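Local coordinates for protein serine protease inhibitor 2 (Anopheles gambiae, PDB 3PZF) that inhibits clip-domain serine proteases of the mosquito hemolymph, trapping CLIPB9 in a covalent complex, and so holds back melanization, at residues Gln20-Lys31 against Leu261-His270. Sequence-based numbering, arbitrary orientation.
Sequences QRQNEFDLMFVK and LDRINSASLH
In the serpin fold the first helix, here 24-35, lies beside the link between helices 257-263 and 266-274, and Lys31, Leu27 and Ser266 carry the contact. The axes of the short segments 24-31 and 266-270 come no closer than 10.6 Å and run nearly at right angles (99°). Lys31 reaches the carbonyl of Ile264, in the link between the helices: its NZ donates to Ile264 O at 2.6 Å, with a C=O...N angle of 167° that places the ammonium nearly in line with the carbonyl bond. A weaker bond from Lys31 NZ to Leu261 O, 3.3 Å long, gives the ammonium a second acceptor; a bend at chi3 (-135°) turns the end of the chain to both. Leu27 supplies the apolar centre. Its CD1 rests on the backbone at Asn265, 3.6 Å from Asn265 C, and also touches Leu269 CD2 (3.9 Å) and Ile264 CG2. Ser266 begins the second helix with OG against the start of the first, 3.3 Å from Glu24 CG. Behind it, Asn265 and Ser268 form a capping box: Ser268 N gives a bond to Asn265 OD1 from above the amide carbonyl plane, and Asn265 N returns one to Ser268 OG. At the far end, water 1 accepts from Arg21 N and NH1 and lies 2.8 Å from His270 ND1, in the planes of both the guanidinium and the imidazole, which are steeply inclined to each other. Gln20 CG lies over one face of that ring, 4.0 Å from His270 CE1. Arg21 NE makes a salt bridge to Glu379 of strand 374-380, and Leu27 also touches Met386 of strand 386-392, so the N-terminal helix and the capped start of helix 266-274 meet beside these C-terminal strands of the serpin fold.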
ATOM      1  N   GLN A  20      16.061   5.054   9.303  1.00 30.33           N
ATOM      2  CA  GLN A  20      14.973   4.567  10.132  1.00 33.37           C
ATOM      3  C   GLN A  20      13.708   4.920   9.398  1.00 29.62           C
ATOM      4  O   GLN A  20      13.438   6.089   9.103  1.00 35.58           O
ATOM      5  CB  GLN A  20      14.971   5.169  11.554  1.00 38.35           C
ATOM      6  CG  GLN A  20      15.908   4.416  12.549  1.00 51.30           C
ATOM      7  CD  GLN A  20      16.091   5.154  13.884  1.00 62.94           C
ATOM      8  OE1 GLN A  20      15.416   6.156  14.148  1.00 61.30           O
ATOM      9  NE2 GLN A  20      17.017   4.664  14.723  1.00 46.13           N
ATOM     10  N   ARG A  21      12.946   3.891   9.072  1.00 28.56           N
ATOM     11  CA  ARG A  21      11.659   4.081   8.419  1.00 26.96           C
ATOM     12  C   ARG A  21      10.649   4.766   9.339  1.00 31.08           C
ATOM     13  O   ARG A  21      10.524   4.398  10.510  1.00 34.42           O
ATOM     14  CB  ARG A  21      11.132   2.710   8.025  1.00 24.19           C
ATOM     15  CG  ARG A  21      12.036   2.032   7.017  1.00 26.58           C
ATOM     16  CD  ARG A  21      11.701   0.538   6.851  1.00 25.67           C
ATOM     17  NE  ARG A  21      12.625  -0.079   5.907  1.00 25.22           N
ATOM     18  CZ  ARG A  21      13.866  -0.460   6.207  1.00 33.10           C
ATOM     19  NH1 ARG A  21      14.351  -0.298   7.447  1.00 27.36           N
ATOM     20  NH2 ARG A  21      14.630  -0.987   5.261  1.00 28.36           N
ATOM     21  N   GLN A  22       9.911   5.738   8.815  1.00 29.30           N
ATOM     22  CA  GLN A  22       8.809   6.331   9.577  1.00 23.76           C
ATOM     23  C   GLN A  22       7.548   5.488   9.320  1.00 27.21           C
ATOM     24  O   GLN A  22       6.595   5.939   8.669  1.00 28.89           O
ATOM     25  CB  GLN A  22       8.574   7.792   9.164  1.00 33.15           C
ATOM     26  CG  GLN A  22       9.739   8.687   9.514  1.00 54.37           C
ATOM     27  CD  GLN A  22       9.487  10.146   9.199  1.00 68.69           C
ATOM     28  OE1 GLN A  22      10.425  10.940   9.164  1.00 73.09           O
ATOM     29  NE2 GLN A  22       8.224  10.511   8.972  1.00 66.72           N
ATOM     30  N   ASN A  23       7.554   4.256   9.824  1.00 21.80           N
ATOM     31  CA  ASN A  23       6.526   3.300   9.437  1.00 24.39           C
ATOM     32  C   ASN A  23       5.674   2.863  10.615  1.00 25.89           C
ATOM     33  O   ASN A  23       4.981   1.849  10.536  1.00 23.48           O
ATOM     34  CB  ASN A  23       7.150   2.077   8.739  1.00 21.79           C
ATOM     35  CG  ASN A  23       8.150   1.349   9.630  1.00 25.49           C
ATOM     36  OD1 ASN A  23       8.485   1.826  10.733  1.00 25.78           O
ATOM     37  ND2 ASN A  23       8.667   0.223   9.149  1.00 26.52           N
ATOM     38  N   GLU A  24       5.684   3.652  11.692  1.00 25.63           N
ATOM     39  CA  GLU A  24       4.888   3.316  12.871  1.00 26.63           C
ATOM     40  C   GLU A  24       3.409   3.176  12.525  1.00 29.44           C
ATOM     41  O   GLU A  24       2.773   2.171  12.843  1.00 30.83           O
ATOM     42  CB  GLU A  24       5.061   4.392  13.962  1.00 36.14           C
ATOM     43  CG  GLU A  24       6.474   4.491  14.553  1.00 51.15           C
ATOM     44  CD  GLU A  24       7.458   5.304  13.699  1.00 56.94           C
ATOM     45  OE1 GLU A  24       7.026   6.043  12.776  1.00 39.55           O
ATOM     46  OE2 GLU A  24       8.675   5.202  13.967  1.00 64.83           O
ATOM     47  N   PHE A  25       2.850   4.199  11.897  1.00 22.62           N
ATOM     48  CA  PHE A  25       1.445   4.163  11.499  1.00 22.98           C
ATOM     49  C   PHE A  25       1.234   3.045  10.470  1.00 23.24           C
ATOM     50  O   PHE A  25       0.288   2.275  10.571  1.00 27.14           O
ATOM     51  CB  PHE A  25       0.986   5.483  10.883  1.00 24.17           C
ATOM     52  CG  PHE A  25      -0.385   5.384  10.276  1.00 24.80           C
ATOM     53  CD1 PHE A  25      -1.513   5.466  11.072  1.00 32.26           C
ATOM     54  CD2 PHE A  25      -0.537   5.070   8.938  1.00 24.49           C
ATOM     55  CE1 PHE A  25      -2.779   5.317  10.524  1.00 27.28           C
ATOM     56  CE2 PHE A  25      -1.790   4.906   8.383  1.00 31.10           C
ATOM     57  CZ  PHE A  25      -2.919   5.030   9.180  1.00 30.17           C
ATOM     58  N   ASP A  26       2.130   2.957   9.490  1.00 21.03           N
ATOM     59  CA  ASP A  26       1.998   1.940   8.419  1.00 19.91           C
ATOM     60  C   ASP A  26       1.810   0.547   9.002  1.00 19.02           C
ATOM     61  O   ASP A  26       0.854  -0.162   8.643  1.00 21.45           O
ATOM     62  CB  ASP A  26       3.241   1.939   7.521  1.00 19.85           C
ATOM     63  CG  ASP A  26       3.553   3.327   6.963  1.00 20.84           C
ATOM     64  OD1 ASP A  26       3.819   4.234   7.774  1.00 22.63           O
ATOM     65  OD2 ASP A  26       3.580   3.488   5.729  1.00 24.49           O
ATOM     66  N   LEU A  27       2.724   0.149   9.891  1.00 18.69           N
ATOM     67  CA  LEU A  27       2.686  -1.177  10.485  1.00 24.30           C
ATOM     68  C   LEU A  27       1.442  -1.392  11.340  1.00 28.31           C
ATOM     69  O   LEU A  27       0.839  -2.450  11.275  1.00 25.83           O
ATOM     70  CB  LEU A  27       3.958  -1.434  11.293  1.00 23.70           C
ATOM     71  CG  LEU A  27       5.216  -1.445  10.419  1.00 23.44           C
ATOM     72  CD1 LEU A  27       6.502  -1.643  11.220  1.00 23.32           C
ATOM     73  CD2 LEU A  27       5.080  -2.542   9.366  1.00 23.55           C
ATOM     74  N   MET A  28       1.060  -0.393  12.129  1.00 27.21           N
ATOM     75  CA  MET A  28      -0.187  -0.466  12.901  1.00 27.34           C
ATOM     76  C   MET A  28      -1.406  -0.700  12.001  1.00 26.60           C
ATOM     77  O   MET A  28      -2.242  -1.569  12.263  1.00 26.12           O
ATOM     78  CB  MET A  28      -0.364   0.821  13.735  1.00 31.70           C
ATOM     79  CG  MET A  28      -1.659   0.888  14.536  1.00 48.94           C
ATOM     80  SD  MET A  28      -1.904   2.487  15.386  1.00 49.33           S
ATOM     81  CE  MET A  28      -1.868   3.637  14.015  1.00 51.37           C
ATOM     82  N   PHE A  29      -1.505   0.041  10.905  1.00 25.09           N
ATOM     83  CA  PHE A  29      -2.683  -0.048  10.059  1.00 23.74           C
ATOM     84  C   PHE A  29      -2.690  -1.371   9.260  1.00 20.24           C
ATOM     85  O   PHE A  29      -3.728  -1.986   9.052  1.00 23.36           O
ATOM     86  CB  PHE A  29      -2.698   1.128   9.079  1.00 23.71           C
ATOM     87  CG  PHE A  29      -3.978   1.269   8.320  1.00 26.27           C
ATOM     88  CD1 PHE A  29      -5.126   1.730   8.955  1.00 24.52           C
ATOM     89  CD2 PHE A  29      -4.035   0.965   6.963  1.00 23.86           C
ATOM     90  CE1 PHE A  29      -6.319   1.870   8.245  1.00 24.14           C
ATOM     91  CE2 PHE A  29      -5.214   1.117   6.246  1.00 23.09           C
ATOM     92  CZ  PHE A  29      -6.356   1.565   6.893  1.00 27.74           C
ATOM     93  N   VAL A  30      -1.527  -1.770   8.789  1.00 20.73           N
ATOM     94  CA  VAL A  30      -1.394  -3.050   8.081  1.00 22.78           C
ATOM     95  C   VAL A  30      -1.869  -4.174   8.990  1.00 27.89           C
ATOM     96  O   VAL A  30      -2.638  -5.041   8.578  1.00 23.00           O
ATOM     97  CB  VAL A  30       0.054  -3.293   7.650  1.00 21.91           C
ATOM     98  CG1 VAL A  30       0.313  -4.790   7.455  1.00 27.92           C
ATOM     99  CG2 VAL A  30       0.341  -2.525   6.342  1.00 23.57           C
ATOM    100  N   LYS A  31      -1.448  -4.147  10.245  1.00 23.96           N
ATOM    101  CA  LYS A  31      -1.809  -5.239  11.157  1.00 30.13           C
ATOM    102  C   LYS A  31      -3.317  -5.303  11.372  1.00 28.10           C
ATOM    103  O   LYS A  31      -3.895  -6.391  11.457  1.00 33.26           O
ATOM    104  CB  LYS A  31      -1.123  -5.077  12.508  1.00 33.43           C
ATOM    105  CG  LYS A  31       0.362  -5.336  12.492  1.00 31.98           C
ATOM    106  CD  LYS A  31       0.812  -5.652  13.902  1.00 43.26           C
ATOM    107  CE  LYS A  31       2.060  -4.930  14.291  1.00 51.34           C
ATOM    108  NZ  LYS A  31       2.422  -5.322  15.691  1.00 48.07           N
ATOM    109  N   LEU A 261       3.243 -11.409  12.766  1.00 28.98           N
ATOM    110  CA  LEU A 261       2.703 -10.044  12.803  1.00 24.91           C
ATOM    111  C   LEU A 261       2.790  -9.386  14.189  1.00 31.32           C
ATOM    112  O   LEU A 261       3.228  -8.246  14.317  1.00 31.95           O
ATOM    113  CB  LEU A 261       1.257 -10.026  12.316  1.00 30.18           C
ATOM    114  CG  LEU A 261       1.124 -10.082  10.794  1.00 37.39           C
ATOM    115  CD1 LEU A 261      -0.336 -10.177  10.425  1.00 43.31           C
ATOM    116  CD2 LEU A 261       1.753  -8.851  10.122  1.00 32.69           C
ATOM    117  N   ASP A 262       2.387 -10.108  15.229  1.00 36.46           N
ATOM    118  CA  ASP A 262       2.419  -9.575  16.589  1.00 32.84           C
ATOM    119  C   ASP A 262       3.824  -9.185  17.036  1.00 40.00           C
ATOM    120  O   ASP A 262       3.993  -8.372  17.945  1.00 43.31           O
ATOM    121  CB  ASP A 262       1.846 -10.600  17.573  1.00 46.98           C
ATOM    122  CG  ASP A 262       0.353 -10.817  17.387  1.00 49.57           C
ATOM    123  OD1 ASP A 262      -0.335  -9.873  16.943  1.00 46.97           O
ATOM    124  OD2 ASP A 262      -0.133 -11.932  17.684  1.00 52.81           O
ATOM    125  N   ARG A 263       4.826  -9.774  16.397  1.00 32.20           N
ATOM    126  CA  ARG A 263       6.224  -9.525  16.738  1.00 33.93           C
ATOM    127  C   ARG A 263       6.757  -8.321  15.999  1.00 39.54           C
ATOM    128  O   ARG A 263       7.787  -7.765  16.374  1.00 34.37           O
ATOM    129  CB  ARG A 263       7.102 -10.739  16.372  1.00 31.29           C
ATOM    130  CG  ARG A 263       6.926 -11.955  17.286  1.00 48.91           C
ATOM    131  CD  ARG A 263       7.437 -11.660  18.687  1.00 64.26           C
ATOM    132  NE  ARG A 263       8.862 -11.332  18.691  1.00 66.59           N
ATOM    133  CZ  ARG A 263       9.502 -10.766  19.710  1.00 65.42           C
ATOM    134  NH1 ARG A 263       8.843 -10.452  20.821  1.00 63.20           N
ATOM    135  NH2 ARG A 263      10.802 -10.507  19.616  1.00 54.59           N
ATOM    136  N   ILE A 264       6.069  -7.932  14.929  1.00 32.50           N
ATOM    137  CA  ILE A 264       6.541  -6.842  14.089  1.00 28.12           C
ATOM    138  C   ILE A 264       6.080  -5.490  14.586  1.00 30.75           C
ATOM    139  O   ILE A 264       4.897  -5.282  14.831  1.00 32.85           O
ATOM    140  CB  ILE A 264       6.052  -7.006  12.647  1.00 25.33           C
ATOM    141  CG1 ILE A 264       6.755  -8.208  11.996  1.00 24.46           C
ATOM    142  CG2 ILE A 264       6.324  -5.740  11.847  1.00 26.58           C
ATOM    143  CD1 ILE A 264       6.189  -8.528  10.629  1.00 25.11           C
ATOM    144  N   ASN A 265       7.040  -4.577  14.735  1.00 31.01           N
ATOM    145  CA  ASN A 265       6.762  -3.176  15.029  1.00 29.49           C
ATOM    146  C   ASN A 265       7.913  -2.409  14.409  1.00 28.13           C
ATOM    147  O   ASN A 265       8.795  -3.018  13.819  1.00 30.08           O
ATOM    148  CB  ASN A 265       6.639  -2.938  16.533  1.00 29.40           C
ATOM    149  CG  ASN A 265       7.837  -3.478  17.305  1.00 39.17           C
ATOM    150  OD1 ASN A 265       8.939  -2.971  17.162  1.00 37.91           O
ATOM    151  ND2 ASN A 265       7.619  -4.505  18.121  1.00 48.63           N
ATOM    152  N   SER A 266       7.917  -1.085  14.485  1.00 29.46           N
ATOM    153  CA  SER A 266       8.946  -0.345  13.762  1.00 23.96           C
ATOM    154  C   SER A 266      10.365  -0.778  14.142  1.00 30.66           C
ATOM    155  O   SER A 266      11.221  -0.901  13.271  1.00 26.76           O
ATOM    156  CB  SER A 266       8.799   1.159  13.987  1.00 25.98           C
ATOM    157  OG  SER A 266       7.605   1.591  13.347  1.00 36.23           O
ATOM    158  N   ALA A 267      10.623  -0.925  15.443  1.00 28.48           N
ATOM    159  CA  ALA A 267      11.973  -1.249  15.916  1.00 33.26           C
ATOM    160  C   ALA A 267      12.330  -2.691  15.589  1.00 26.58           C
ATOM    161  O   ALA A 267      13.447  -2.978  15.191  1.00 30.85           O
ATOM    162  CB  ALA A 267      12.083  -1.005  17.429  1.00 35.71           C
ATOM    163  N   SER A 268      11.395  -3.607  15.772  1.00 27.10           N
ATOM    164  CA  SER A 268      11.713  -5.019  15.563  1.00 30.66           C
ATOM    165  C   SER A 268      11.869  -5.301  14.064  1.00 31.70           C
ATOM    166  O   SER A 268      12.671  -6.149  13.665  1.00 27.87           O
ATOM    167  CB  SER A 268      10.658  -5.928  16.181  1.00 32.43           C
ATOM    168  OG  SER A 268       9.472  -5.907  15.412  1.00 34.30           O
ATOM    169  N   LEU A 269      11.133  -4.569  13.223  1.00 30.67           N
ATOM    170  CA  LEU A 269      11.277  -4.745  11.781  1.00 24.72           C
ATOM    171  C   LEU A 269      12.553  -4.060  11.348  1.00 25.59           C
ATOM    172  O   LEU A 269      13.297  -4.582  10.526  1.00 29.10           O
ATOM    173  CB  LEU A 269      10.064  -4.190  11.008  1.00 21.64           C
ATOM    174  CG  LEU A 269      10.096  -4.394   9.483  1.00 25.25           C
ATOM    175  CD1 LEU A 269      10.033  -5.868   9.156  1.00 26.62           C
ATOM    176  CD2 LEU A 269       8.921  -3.604   8.799  1.00 24.02           C
ATOM    177  N   HIS A 270      12.849  -2.911  11.939  1.00 24.77           N
ATOM    178  CA  HIS A 270      14.128  -2.272  11.679  1.00 23.26           C
ATOM    179  C   HIS A 270      15.286  -3.257  11.902  1.00 26.50           C
ATOM    180  O   HIS A 270      16.164  -3.397  11.049  1.00 25.37           O
ATOM    181  CB  HIS A 270      14.353  -1.045  12.569  1.00 26.40           C
ATOM    182  CG  HIS A 270      15.652  -0.369  12.290  1.00 34.29           C
ATOM    183  ND1 HIS A 270      15.847   0.423  11.181  1.00 31.95           N
ATOM    184  CD2 HIS A 270      16.845  -0.424  12.925  1.00 31.87           C
ATOM    185  CE1 HIS A 270      17.092   0.851  11.159  1.00 31.13           C
ATOM    186  NE2 HIS A 270      17.727   0.332  12.204  1.00 32.40           N
TER
HETATM  187  O   HOH W   1      13.449   1.083   9.892  1.00 27.39           O